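Local coordinates for glucoamylase (Thermoanaerobacterium thermosaccharolyticum, PDB 1LF6), which hydrolyses terminal alpha-1,4-linked glucose units one after another from the non-reducing ends of glucan chains, releasing beta-D-glucose, at residues K293-Y298 and A657-L662; P619-M624 and I661-N666; N285-F290 and I353-V358; L345-N350 and L652-A657. One frame throughout, in Å; residues are numbered along the deposited sequence.

Interaction 1 of 4, residues K293-Y298 and A657-L662; sequences KANSLY and AEYVIL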
loop_
_atom_site.group_PDB
_atom_site.type_symbol
_atom_site.label_atom_id
_atom_site.label_comp_id
_atom_site.label_asym_id
_atom_site.label_seq_id
_atom_site.Cartn_x
_atom_site.Cartn_y
_atom_site.Cartn_z
ATOM N N LYS A 293 -6.498 21.556 -14.029
ATOM C CA LYS A 293 -5.892 20.443 -14.748
ATOM C C LYS A 293 -5.919 19.155 -13.934
ATOM O O LYS A 293 -5.853 18.059 -14.492
ATOM C CB LYS A 293 -4.449 20.775 -15.134
ATOM C CG LYS A 293 -4.325 21.831 -16.216
ATOM C CD LYS A 293 -2.878 22.006 -16.646
ATOM C CE LYS A 293 -2.764 22.999 -17.786
ATOM N NZ LYS A 293 -1.348 23.185 -18.211
ATOM N N ALA A 294 -6.012 19.289 -12.615
ATOM C CA ALA A 294 -6.049 18.129 -11.727
ATOM C C ALA A 294 -7.050 17.104 -12.254
ATOM O O ALA A 294 -8.198 17.442 -12.543
ATOM C CB ALA A 294 -6.428 18.566 -10.315
ATOM N N ASN A 295 -6.614 15.853 -12.384
ATOM C CA ASN A 295 -7.478 14.799 -12.906
ATOM C C ASN A 295 -7.888 13.775 -11.850
ATOM O O ASN A 295 -7.520 13.886 -10.679
ATOM C CB ASN A 295 -6.795 14.099 -14.087
ATOM C CG ASN A 295 -5.500 13.405 -13.693
ATOM O OD1 ASN A 295 -4.759 12.920 -14.547
ATOM N ND2 ASN A 295 -5.226 13.355 -12.399
ATOM N N SER A 296 -8.648 12.772 -12.270
ATOM C CA SER A 296 -9.128 11.751 -11.348
ATOM C C SER A 296 -8.019 10.954 -10.673
ATOM O O SER A 296 -8.075 10.704 -9.468
ATOM C CB SER A 296 -10.082 10.795 -12.069
ATOM O OG SER A 296 -9.408 10.070 -13.081
ATOM N N LEU A 297 -7.010 10.551 -11.435
ATOM C CA LEU A 297 -5.926 9.771 -10.848
ATOM C C LEU A 297 -5.178 10.590 -9.810
ATOM O O LEU A 297 -4.694 10.046 -8.821
ATOM C CB LEU A 297 -4.963 9.272 -11.931
ATOM C CG LEU A 297 -3.891 8.276 -11.475
ATOM C CD1 LEU A 297 -4.525 7.134 -10.693
ATOM C CD2 LEU A 297 -3.151 7.738 -12.689
ATOM N N TYR A 298 -5.087 11.898 -10.034
ATOM C CA TYR A 298 -4.410 12.788 -9.095
ATOM C C TYR A 298 -5.163 12.767 -7.770
ATOM O O TYR A 298 -4.579 12.532 -6.714
ATOM C CB TYR A 298 -4.385 14.214 -9.648
ATOM C CG TYR A 298 -4.062 15.287 -8.630
ATOM C CD1 TYR A 298 -2.770 15.443 -8.134
ATOM C CD2 TYR A 298 -5.046 16.177 -8.193
ATOM C CE1 TYR A 298 -2.459 16.469 -7.232
ATOM C CE2 TYR A 298 -4.748 17.205 -7.291
ATOM C CZ TYR A 298 -3.454 17.349 -6.820
ATOM O OH TYR A 298 -3.149 18.395 -5.974
ATOM N N ALA A 657 2.539 8.427 -5.127
ATOM C CA ALA A 657 3.184 9.682 -4.777
ATOM C C ALA A 657 4.010 10.133 -5.976
ATOM O O ALA A 657 4.030 11.316 -6.328
ATOM C CB ALA A 657 4.077 9.490 -3.549
ATOM N N GLU A 658 4.682 9.179 -6.615
ATOM C CA GLU A 658 5.496 9.489 -7.780
ATOM C C GLU A 658 4.597 10.003 -8.904
ATOM O O GLU A 658 4.960 10.946 -9.597
ATOM C CB GLU A 658 6.259 8.248 -8.252
ATOM C CG GLU A 658 7.278 8.518 -9.362
ATOM C CD GLU A 658 8.470 9.341 -8.893
ATOM O OE1 GLU A 658 8.583 9.598 -7.676
ATOM O OE2 GLU A 658 9.299 9.724 -9.746
ATOM N N TYR A 659 3.429 9.385 -9.090
ATOM C CA TYR A 659 2.520 9.839 -10.142
ATOM C C TYR A 659 2.079 11.276 -9.890
ATOM O O TYR A 659 2.065 12.098 -10.804
ATOM C CB TYR A 659 1.272 8.948 -10.258
ATOM C CG TYR A 659 0.243 9.549 -11.199
ATOM C CD1 TYR A 659 -0.769 10.383 -10.718
ATOM C CD2 TYR A 659 0.350 9.379 -12.579
ATOM C CE1 TYR A 659 -1.640 11.040 -11.586
ATOM C CE2 TYR A 659 -0.518 10.034 -13.457
ATOM C CZ TYR A 659 -1.506 10.864 -12.951
ATOM O OH TYR A 659 -2.348 11.531 -13.808
ATOM N N VAL A 660 1.710 11.572 -8.651
ATOM C CA VAL A 660 1.279 12.921 -8.290
ATOM C C VAL A 660 2.373 13.939 -8.610
ATOM O O VAL A 660 2.118 14.949 -9.266
ATOM C CB VAL A 660 0.929 13.000 -6.787
ATOM C CG1 VAL A 660 0.701 14.449 -6.363
ATOM C CG2 VAL A 660 -0.313 12.186 -6.518
ATOM N N ILE A 661 3.592 13.663 -8.155
ATOM C CA ILE A 661 4.713 14.567 -8.387
ATOM C C ILE A 661 5.045 14.716 -9.872
ATOM O O ILE A 661 5.382 15.810 -10.331
ATOM C CB ILE A 661 5.961 14.088 -7.598
ATOM C CG1 ILE A 661 5.700 14.251 -6.096
ATOM C CG2 ILE A 661 7.193 14.881 -8.004
ATOM C CD1 ILE A 661 6.679 13.516 -5.203
ATOM N N LEU A 662 4.938 13.623 -10.626
ATOM C CA LEU A 662 5.223 13.653 -12.064
ATOM C C LEU A 662 4.152 14.451 -12.799
ATOM O O LEU A 662 4.451 15.302 -13.635
ATOM C CB LEU A 662 5.261 12.230 -12.624
ATOM C CG LEU A 662 5.357 12.124 -14.146
ATOM C CD1 LEU A 662 6.632 12.811 -14.612
ATOM C CD2 LEU A 662 5.332 10.661 -14.572
#

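Interaction 2 of 4, residues P619-M624 and I661-N666; sequences PYVKAM and ILFASN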
loop_
_atom_site.group_PDB
_atom_site.type_symbol
_atom_site.label_atom_id
_atom_site.label_comp_id
_atom_site.label_asym_id
_atom_site.label_seq_id
_atom_site.Cartn_x
_atom_site.Cartn_y
_atom_site.Cartn_z
ATOM N N PRO A 619 4.174 11.371 -22.077
ATOM C CA PRO A 619 4.046 9.929 -22.320
ATOM C C PRO A 619 4.287 9.081 -21.066
ATOM O O PRO A 619 3.755 7.979 -20.947
ATOM C CB PRO A 619 5.071 9.666 -23.426
ATOM C CG PRO A 619 6.041 10.790 -23.288
ATOM C CD PRO A 619 5.175 11.966 -22.977
ATOM N N TYR A 620 5.084 9.596 -20.130
ATOM C CA TYR A 620 5.349 8.878 -18.888
ATOM C C TYR A 620 4.157 9.062 -17.964
ATOM O O TYR A 620 3.818 8.167 -17.193
ATOM C CB TYR A 620 6.636 9.392 -18.237
ATOM C CG TYR A 620 7.841 9.109 -19.091
ATOM C CD1 TYR A 620 8.476 7.866 -19.046
ATOM C CD2 TYR A 620 8.283 10.041 -20.028
ATOM C CE1 TYR A 620 9.515 7.557 -19.920
ATOM C CE2 TYR A 620 9.322 9.741 -20.909
ATOM C CZ TYR A 620 9.930 8.496 -20.852
ATOM O OH TYR A 620 10.940 8.190 -21.742
ATOM N N VAL A 621 3.519 10.228 -18.033
ATOM C CA VAL A 621 2.333 10.458 -17.220
ATOM C C VAL A 621 1.256 9.500 -17.747
ATOM O O VAL A 621 0.622 8.771 -16.979
ATOM C CB VAL A 621 1.830 11.926 -17.338
ATOM C CG1 VAL A 621 0.448 12.061 -16.719
ATOM C CG2 VAL A 621 2.805 12.867 -16.640
ATOM N N LYS A 622 1.072 9.490 -19.065
ATOM C CA LYS A 622 0.078 8.623 -19.696
ATOM C C LYS A 622 0.336 7.142 -19.431
ATOM O O LYS A 622 -0.602 6.373 -19.243
ATOM C CB LYS A 622 0.028 8.878 -21.208
ATOM C CG LYS A 622 -0.496 10.263 -21.575
ATOM C CD LYS A 622 -1.933 10.447 -21.108
ATOM C CE LYS A 622 -2.345 11.911 -21.111
ATOM N NZ LYS A 622 -2.104 12.536 -22.437
ATOM N N ALA A 623 1.603 6.743 -19.419
ATOM C CA ALA A 623 1.942 5.349 -19.160
ATOM C C ALA A 623 1.525 4.947 -17.743
ATOM O O ALA A 623 0.941 3.881 -17.534
ATOM C CB ALA A 623 3.431 5.127 -19.349
ATOM N N MET A 624 1.835 5.792 -16.766
ATOM C CA MET A 624 1.461 5.488 -15.395
ATOM C C MET A 624 -0.056 5.382 -15.260
ATOM O O MET A 624 -0.565 4.535 -14.515
ATOM C CB MET A 624 2.003 6.552 -14.430
ATOM C CG MET A 624 3.509 6.457 -14.185
ATOM S SD MET A 624 4.033 7.334 -12.702
ATOM C CE MET A 624 3.633 6.160 -11.436
ATOM N N ILE A 661 3.592 13.663 -8.155
ATOM C CA ILE A 661 4.713 14.567 -8.387
ATOM C C ILE A 661 5.045 14.716 -9.872
ATOM O O ILE A 661 5.382 15.810 -10.331
ATOM C CB ILE A 661 5.961 14.088 -7.598
ATOM C CG1 ILE A 661 5.700 14.251 -6.096
ATOM C CG2 ILE A 661 7.193 14.881 -8.004
ATOM C CD1 ILE A 661 6.679 13.516 -5.203
ATOM N N LEU A 662 4.938 13.623 -10.626
ATOM C CA LEU A 662 5.223 13.653 -12.064
ATOM C C LEU A 662 4.152 14.451 -12.799
ATOM O O LEU A 662 4.451 15.302 -13.635
ATOM C CB LEU A 662 5.261 12.230 -12.624
ATOM C CG LEU A 662 5.357 12.124 -14.146
ATOM C CD1 LEU A 662 6.632 12.811 -14.612
ATOM C CD2 LEU A 662 5.332 10.661 -14.572
ATOM N N PHE A 663 2.898 14.146 -12.482
ATOM C CA PHE A 663 1.748 14.817 -13.068
ATOM C C PHE A 663 1.891 16.332 -12.907
ATOM O O PHE A 663 1.759 17.085 -13.871
ATOM C CB PHE A 663 0.472 14.331 -12.369
ATOM C CG PHE A 663 -0.772 15.066 -12.783
ATOM C CD1 PHE A 663 -1.324 14.871 -14.040
ATOM C CD2 PHE A 663 -1.381 15.970 -11.917
ATOM C CE1 PHE A 663 -2.469 15.568 -14.436
ATOM C CE2 PHE A 663 -2.521 16.672 -12.296
ATOM C CZ PHE A 663 -3.068 16.471 -13.558
ATOM N N ALA A 664 2.158 16.766 -11.679
ATOM C CA ALA A 664 2.320 18.184 -11.367
ATOM C C ALA A 664 3.585 18.770 -11.997
ATOM O O ALA A 664 3.575 19.893 -12.513
ATOM C CB ALA A 664 2.358 18.369 -9.849
ATOM N N SER A 665 4.678 18.009 -11.949
ATOM C CA SER A 665 5.942 18.470 -12.513
ATOM C C SER A 665 5.836 18.660 -14.020
ATOM O O SER A 665 6.399 19.602 -14.570
ATOM C CB SER A 665 7.075 17.479 -12.197
ATOM O OG SER A 665 7.337 17.421 -10.803
ATOM N N ASN A 666 5.115 17.764 -14.686
ATOM C CA ASN A 666 4.955 17.853 -16.133
ATOM C C ASN A 666 4.136 19.085 -16.523
ATOM O O ASN A 666 4.223 19.557 -17.653
ATOM C CB ASN A 666 4.279 16.591 -16.669
ATOM C CG ASN A 666 4.238 16.546 -18.191
ATOM O OD1 ASN A 666 3.185 16.297 -18.787
ATOM N ND2 ASN A 666 5.383 16.775 -18.826
#

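Interaction 3 of 4, residues N285-F290 and I353-V358; sequences NTLNNF and IAAGDV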
loop_
_atom_site.group_PDB
_atom_site.type_symbol
_atom_site.label_atom_id
_atom_site.label_comp_id
_atom_site.label_asym_id
_atom_site.label_seq_id
_atom_site.Cartn_x
_atom_site.Cartn_y
_atom_site.Cartn_z
ATOM N N ASN A 285 -10.903 19.247 -2.230
ATOM C CA ASN A 285 -11.031 20.650 -2.604
ATOM C C ASN A 285 -10.082 21.568 -1.859
ATOM O O ASN A 285 -10.045 22.771 -2.102
ATOM C CB ASN A 285 -12.474 21.119 -2.422
ATOM C CG ASN A 285 -13.413 20.469 -3.409
ATOM O OD1 ASN A 285 -13.028 20.184 -4.543
ATOM N ND2 ASN A 285 -14.650 20.238 -2.992
ATOM N N THR A 286 -9.307 20.993 -0.953
ATOM C CA THR A 286 -8.339 21.764 -0.199
ATOM C C THR A 286 -7.000 21.687 -0.939
ATOM O O THR A 286 -6.077 22.453 -0.666
ATOM C CB THR A 286 -8.194 21.200 1.235
ATOM O OG1 THR A 286 -7.792 22.249 2.121
ATOM C CG2 THR A 286 -7.149 20.094 1.286
ATOM N N LEU A 287 -6.923 20.772 -1.904
ATOM C CA LEU A 287 -5.704 20.548 -2.685
ATOM C C LEU A 287 -5.611 21.402 -3.946
ATOM O O LEU A 287 -6.624 21.836 -4.491
ATOM C CB LEU A 287 -5.619 19.070 -3.089
ATOM C CG LEU A 287 -5.775 18.012 -1.984
ATOM C CD1 LEU A 287 -5.796 16.630 -2.618
ATOM C CD2 LEU A 287 -4.642 18.117 -0.980
ATOM N N ASN A 288 -4.386 21.634 -4.408
ATOM C CA ASN A 288 -4.172 22.407 -5.628
ATOM C C ASN A 288 -4.834 21.660 -6.784
ATOM O O ASN A 288 -4.746 20.433 -6.875
ATOM C CB ASN A 288 -2.675 22.556 -5.924
ATOM C CG ASN A 288 -1.918 23.230 -4.796
ATOM O OD1 ASN A 288 -2.299 24.305 -4.327
ATOM N ND2 ASN A 288 -0.830 22.607 -4.360
ATOM N N ASN A 289 -5.498 22.397 -7.667
ATOM C CA ASN A 289 -6.157 21.781 -8.812
ATOM C C ASN A 289 -5.414 22.120 -10.094
ATOM O O ASN A 289 -5.827 21.734 -11.184
ATOM C CB ASN A 289 -7.613 22.250 -8.911
ATOM C CG ASN A 289 -7.738 23.757 -9.067
ATOM O OD1 ASN A 289 -7.097 24.361 -9.927
ATOM N ND2 ASN A 289 -8.578 24.367 -8.239
ATOM N N PHE A 290 -4.309 22.844 -9.946
ATOM C CA PHE A 290 -3.479 23.250 -11.076
ATOM C C PHE A 290 -4.294 23.889 -12.193
ATOM O O PHE A 290 -4.317 23.398 -13.323
ATOM C CB PHE A 290 -2.701 22.046 -11.616
ATOM C CG PHE A 290 -1.885 21.345 -10.570
ATOM C CD1 PHE A 290 -2.460 20.367 -9.765
ATOM C CD2 PHE A 290 -0.560 21.698 -10.352
ATOM C CE1 PHE A 290 -1.726 19.754 -8.755
ATOM C CE2 PHE A 290 0.181 21.092 -9.342
ATOM C CZ PHE A 290 -0.406 20.120 -8.544
ATOM N N ILE A 353 3.174 17.709 -0.292
ATOM C CA ILE A 353 3.671 19.066 -0.492
ATOM C C ILE A 353 3.218 19.590 -1.846
ATOM O O ILE A 353 2.654 20.678 -1.943
ATOM C CB ILE A 353 5.211 19.128 -0.436
ATOM C CG1 ILE A 353 5.699 18.756 0.967
ATOM C CG2 ILE A 353 5.692 20.530 -0.807
ATOM C CD1 ILE A 353 5.182 19.668 2.051
ATOM N N ALA A 354 3.464 18.800 -2.887
ATOM C CA ALA A 354 3.097 19.170 -4.244
ATOM C C ALA A 354 1.601 19.409 -4.395
ATOM O O ALA A 354 1.171 20.216 -5.227
ATOM C CB ALA A 354 3.537 18.084 -5.210
ATOM N N ALA A 355 0.813 18.693 -3.598
ATOM C CA ALA A 355 -0.642 18.800 -3.640
ATOM C C ALA A 355 -1.181 19.944 -2.777
ATOM O O ALA A 355 -2.348 20.313 -2.894
ATOM C CB ALA A 355 -1.267 17.476 -3.200
ATOM N N GLY A 356 -0.338 20.496 -1.912
ATOM C CA GLY A 356 -0.775 21.591 -1.066
ATOM C C GLY A 356 -1.152 21.185 0.348
ATOM O O GLY A 356 -1.504 22.040 1.162
ATOM N N ASP A 357 -1.087 19.893 0.650
ATOM C CA ASP A 357 -1.412 19.412 1.991
ATOM C C ASP A 357 -0.128 19.381 2.815
ATOM O O ASP A 357 0.425 18.317 3.116
ATOM C CB ASP A 357 -2.036 18.015 1.926
ATOM C CG ASP A 357 -2.436 17.484 3.296
ATOM O OD1 ASP A 357 -2.924 16.337 3.357
ATOM O OD2 ASP A 357 -2.266 18.206 4.307
ATOM N N VAL A 358 0.341 20.569 3.173
ATOM C CA VAL A 358 1.562 20.717 3.951
ATOM C C VAL A 358 1.451 20.090 5.338
ATOM O O VAL A 358 2.423 19.531 5.843
ATOM C CB VAL A 358 1.935 22.213 4.076
ATOM C CG1 VAL A 358 3.231 22.379 4.853
ATOM C CG2 VAL A 358 2.076 22.808 2.689
#

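Interaction 4 of 4, residues L345-N350 and L652-A657; sequences LYHVAN and LNWAHA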
loop_
_atom_site.group_PDB
_atom_site.type_symbol
_atom_site.label_atom_id
_atom_site.label_comp_id
_atom_site.label_asym_id
_atom_site.label_seq_id
_atom_site.Cartn_x
_atom_site.Cartn_y
_atom_site.Cartn_z
ATOM N N LEU A 345 7.968 7.250 3.159
ATOM C CA LEU A 345 7.317 8.370 3.833
ATOM C C LEU A 345 7.777 9.696 3.219
ATOM O O LEU A 345 6.977 10.603 2.988
ATOM C CB LEU A 345 7.644 8.324 5.331
ATOM C CG LEU A 345 6.932 9.280 6.293
ATOM C CD1 LEU A 345 5.422 9.118 6.169
ATOM C CD2 LEU A 345 7.379 8.980 7.720
ATOM N N TYR A 346 9.073 9.789 2.955
ATOM C CA TYR A 346 9.680 10.973 2.350
ATOM C C TYR A 346 9.004 11.296 1.023
ATOM O O TYR A 346 8.615 12.438 0.766
ATOM C CB TYR A 346 11.179 10.710 2.133
ATOM C CG TYR A 346 11.899 11.677 1.212
ATOM C CD1 TYR A 346 12.154 12.996 1.598
ATOM C CD2 TYR A 346 12.344 11.263 -0.045
ATOM C CE1 TYR A 346 12.840 13.878 0.755
ATOM C CE2 TYR A 346 13.028 12.135 -0.894
ATOM C CZ TYR A 346 13.274 13.440 -0.488
ATOM O OH TYR A 346 13.951 14.298 -1.325
ATOM N N HIS A 347 8.864 10.280 0.181
ATOM C CA HIS A 347 8.245 10.457 -1.123
ATOM C C HIS A 347 6.769 10.816 -0.992
ATOM O O HIS A 347 6.265 11.678 -1.714
ATOM C CB HIS A 347 8.439 9.185 -1.947
ATOM C CG HIS A 347 9.869 8.936 -2.323
ATOM N ND1 HIS A 347 10.603 9.829 -3.078
ATOM C CD2 HIS A 347 10.708 7.913 -2.030
ATOM C CE1 HIS A 347 11.830 9.365 -3.235
ATOM N NE2 HIS A 347 11.920 8.203 -2.610
ATOM N N VAL A 348 6.083 10.160 -0.064
ATOM C CA VAL A 348 4.670 10.431 0.171
ATOM C C VAL A 348 4.543 11.895 0.622
ATOM O O VAL A 348 3.693 12.630 0.134
ATOM C CB VAL A 348 4.098 9.469 1.252
ATOM C CG1 VAL A 348 2.712 9.953 1.725
ATOM C CG2 VAL A 348 3.984 8.056 0.669
ATOM N N ALA A 349 5.412 12.315 1.534
ATOM C CA ALA A 349 5.404 13.686 2.020
ATOM C C ALA A 349 5.602 14.677 0.866
ATOM O O ALA A 349 4.997 15.751 0.842
ATOM C CB ALA A 349 6.488 13.870 3.056
ATOM N N ASN A 350 6.452 14.319 -0.091
ATOM C CA ASN A 350 6.689 15.193 -1.227
ATOM C C ASN A 350 5.428 15.357 -2.072
ATOM O O ASN A 350 5.189 16.430 -2.640
ATOM C CB ASN A 350 7.844 14.669 -2.085
ATOM C CG ASN A 350 9.188 14.902 -1.435
ATOM O OD1 ASN A 350 9.382 15.899 -0.735
ATOM N ND2 ASN A 350 10.129 13.994 -1.669
ATOM N N LEU A 652 0.666 0.728 -4.265
ATOM C CA LEU A 652 2.021 1.014 -3.787
ATOM C C LEU A 652 2.016 2.524 -3.599
ATOM O O LEU A 652 2.064 3.285 -4.568
ATOM C CB LEU A 652 3.095 0.612 -4.812
ATOM C CG LEU A 652 4.542 0.807 -4.338
ATOM C CD1 LEU A 652 4.826 -0.125 -3.164
ATOM C CD2 LEU A 652 5.520 0.522 -5.459
ATOM N N ASN A 653 1.935 2.952 -2.345
ATOM C CA ASN A 653 1.864 4.370 -2.021
ATOM C C ASN A 653 2.956 5.234 -2.633
ATOM O O ASN A 653 2.691 6.350 -3.076
ATOM C CB ASN A 653 1.808 4.544 -0.501
ATOM C CG ASN A 653 0.527 3.969 0.094
ATOM O OD1 ASN A 653 -0.494 3.863 -0.595
ATOM N ND2 ASN A 653 0.568 3.608 1.369
ATOM N N TRP A 654 4.177 4.718 -2.669
ATOM C CA TRP A 654 5.293 5.444 -3.254
ATOM C C TRP A 654 5.039 5.702 -4.749
ATOM O O TRP A 654 5.362 6.782 -5.270
ATOM C CB TRP A 654 6.575 4.632 -3.035
ATOM C CG TRP A 654 7.842 5.243 -3.546
ATOM C CD1 TRP A 654 8.002 6.469 -4.132
ATOM C CD2 TRP A 654 9.130 4.624 -3.553
ATOM N NE1 TRP A 654 9.314 6.647 -4.509
ATOM C CE2 TRP A 654 10.027 5.529 -4.165
ATOM C CE3 TRP A 654 9.616 3.388 -3.102
ATOM C CZ2 TRP A 654 11.383 5.233 -4.338
ATOM C CZ3 TRP A 654 10.958 3.094 -3.275
ATOM C CH2 TRP A 654 11.828 4.014 -3.887
ATOM N N ALA A 655 4.446 4.727 -5.434
ATOM C CA ALA A 655 4.159 4.880 -6.857
ATOM C C ALA A 655 3.079 5.943 -7.096
ATOM O O ALA A 655 3.140 6.701 -8.062
ATOM C CB ALA A 655 3.723 3.547 -7.447
ATOM N N HIS A 656 2.082 5.989 -6.222
ATOM C CA HIS A 656 1.029 6.987 -6.354
ATOM C C HIS A 656 1.602 8.367 -6.068
ATOM O O HIS A 656 1.213 9.353 -6.695
ATOM C CB HIS A 656 -0.128 6.662 -5.408
ATOM C CG HIS A 656 -1.080 5.649 -5.966
ATOM N ND1 HIS A 656 -1.994 5.958 -6.953
ATOM C CD2 HIS A 656 -1.201 4.320 -5.745
ATOM C CE1 HIS A 656 -2.632 4.859 -7.319
ATOM N NE2 HIS A 656 -2.169 3.851 -6.602
ATOM N N ALA A 657 2.539 8.427 -5.127
ATOM C CA ALA A 657 3.184 9.682 -4.777
ATOM C C ALA A 657 4.010 10.133 -5.976
ATOM O O ALA A 657 4.030 11.316 -6.328
ATOM C CB ALA A 657 4.077 9.490 -3.549
#

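Interaction 1 of 4, residues K293-Y298 and A657-L662
In the (alpha/alpha) barrel of this family 15 glycosidase, Tyr659 on helix 653-668 reaches across to the start of helix 296-306 and lays its ring against Leu297. The contact is a CH-pi one: Leu297 CD2 stands almost straight over the ring, 3.6 Å from the centroid of Tyr659 and 14° off its normal. The Leu297 stem follows, with CG 3.6 Å from Tyr659 CE1, so the methyl covers the middle of the face while the branch point sits over its rim. Tyr659 has CG opposite its backbone N (chi1 171°), a setting that carries the phenol out from its own helix. Its hydroxyl ends beside Asn295, the N-cap residue of helix 296-306, whose amide is nearly coplanar with the ring, the planes 10° apart; the same hydroxyl is hydrogen-bonded to Glu625 OE1. With an alanine in place of Tyr659, Leu297 would probably lose the flat surface under its methyl and Glu625 its hydroxyl mate, leaving a gap between the two helices. A second touch brings Val660 CG1 to the edge of the Tyr298 ring, 3.8 Å from CE1 of that tyrosine. Around this buried seam, helix 618-627 closes in through Glu625 and Met624, while Ser301 and Met302, farther along helix 296-306, continue the packing against Val660.

Interaction 2 of 4, residues P619-M624 and I661-N666
Val621 and Leu662 carry the apolar part of this buried contact, which illustrates how two helices can be fitted together largely by apolar side chains. Val621 CG2 lies 3.6 Å from Leu662 CG, the branch carbon and not a methyl end, which marks a close fit. The same methyl is 4.2 Å from Phe663 CA and 4.0 Å from Asn666 CB, so it is seated among three residues of helix 653-668 that span one turn. The other branch of the valine, CG1, meets the ring of Phe663 at its edge, 4.3 Å from CD1. Leu662 reaches back across the interface: with its CG trans to the backbone N (chi1 172°), it sends CD2 toward helix 618-627, between two residues one turn apart. There the methyl approaches the sulfur of Met624, 4.0 Å from SD, and the carbonyl of Tyr620, 3.9 Å from O; the tyrosine ring itself leads away.

Within helix 653-668, Ile661 O accepts from Ser665 N and also from Ser665 OG, the latter at 2.6 Å, the two donors approaching from opposite faces of the carbonyl plane. The serine hydroxyl is hydrogen-bonded to Leu672 N as well, which ties this turn to the chain beyond the helix.

The helix axes pass 9.7 Å apart at a crossing angle of -151°. Such antiparallel packing of helices consecutive in the chain is the construction from which an (alpha/alpha) barrel is built.

Interaction 3 of 4, residues N285-F290 and I353-V358
With its first torsion at -58°, Asn288 holds its amide beside its own backbone N, which lets ND2 reach the same helix end that the backbone N already meets; the two nitrogens bond successive carbonyls of helix 342-355, those of Ala354 and Ala355. The main-chain bond is nearly straight, Asn288 N reaching Ala355 O at 2.9 Å with an N-H...O angle of 168°. The side-chain bond is longer, 3.2 Å from Asn288 ND2 to Ala354 O; the donor stands above that carbonyl's plane, although the oxygen lies close to the plane of the asparagine amide. Gly356 forms a Schellman motif here, with a positive phi of 99°. At these backbone angles a beta carbon would already press on the preceding carbonyl O, and it would also fall 2.9 Å from Asn288 ND2.

Beside the polar pair, Leu287 CD2 rests 3.9 Å from Asp357 CB and 4.1 Å from Ala355 CB, and Phe290 brings CZ to 3.7 Å from Ala354 O. Asp357 is the N-cap of helix 358-375, its side chain capping a backbone N there; OD1 is also hydrogen-bonded to Ser360 OG and to Tyr283 OH of helix 269-284. Helix 296-306 backs the joint, Met302 touching Leu287 and Ala355, and Tyr298 OH bonding Asn288 O.

Interaction 4 of 4, residues L345-N350 and L652-A657
His347 overlaps the five-membered ring of Trp654 in an offset stack, a pairing of helices 342-355 and 653-668 inside the (alpha/alpha) barrel. The centroids are 4.0 Å apart and the planes differ by only 7°. The side chains run alongside each other and point the same way, the imidazole lying over the pyrrole side of the indole: His347 CD2 is 3.1 Å from Trp654 NE1, and His347 NE2 is 3.5 Å from CZ2 of the tryptophan. The opposite face of the imidazole is covered by Tyr346, whose CD2 sits over the centre of the ring, so the histidine is sandwiched. A trans first torsion (chi1 -179°) swings the indole out from helix 653-668 alongside His347. The Trp654 side chain is about 8 Å from that of Glu438, the probable proton donor, and it touches Arg436, which places the stack close to the probable catalytic residues. Were Trp654 a serine, the imidazole would probably lose the flat support on one face and be left freer to turn.

Nearer the backbones, the helix axes run at 33° and 8.5 Å apart. Val348 CG2 lies 4.3 Å from Asn653 CB, and the methyl of Ala657 presses on the opposing backbone, with CB 3.6 Å from His347 O.

In the fold
Three of the four contacts share helix 653-668: interaction 4 uses its first turns, interaction 1 the middle and interaction 2 the part beyond, so one helix near the chain's end meets helices 342-355, 296-306 and 618-627 in turn. Interaction 3 closes the C-terminal end of helix 342-355 against the loop leading into helix 296-306. Centres of interactions 1 and 2 lie about 7 Å apart; interaction 1 is about 11 Å from interaction 3 and 12 Å from interaction 4. Along the chain, interaction 4 is nested within the span of interaction 1, which joins segments 359 residues apart. The C-terminal part of the catalytic barrel is thereby closed onto its beginning.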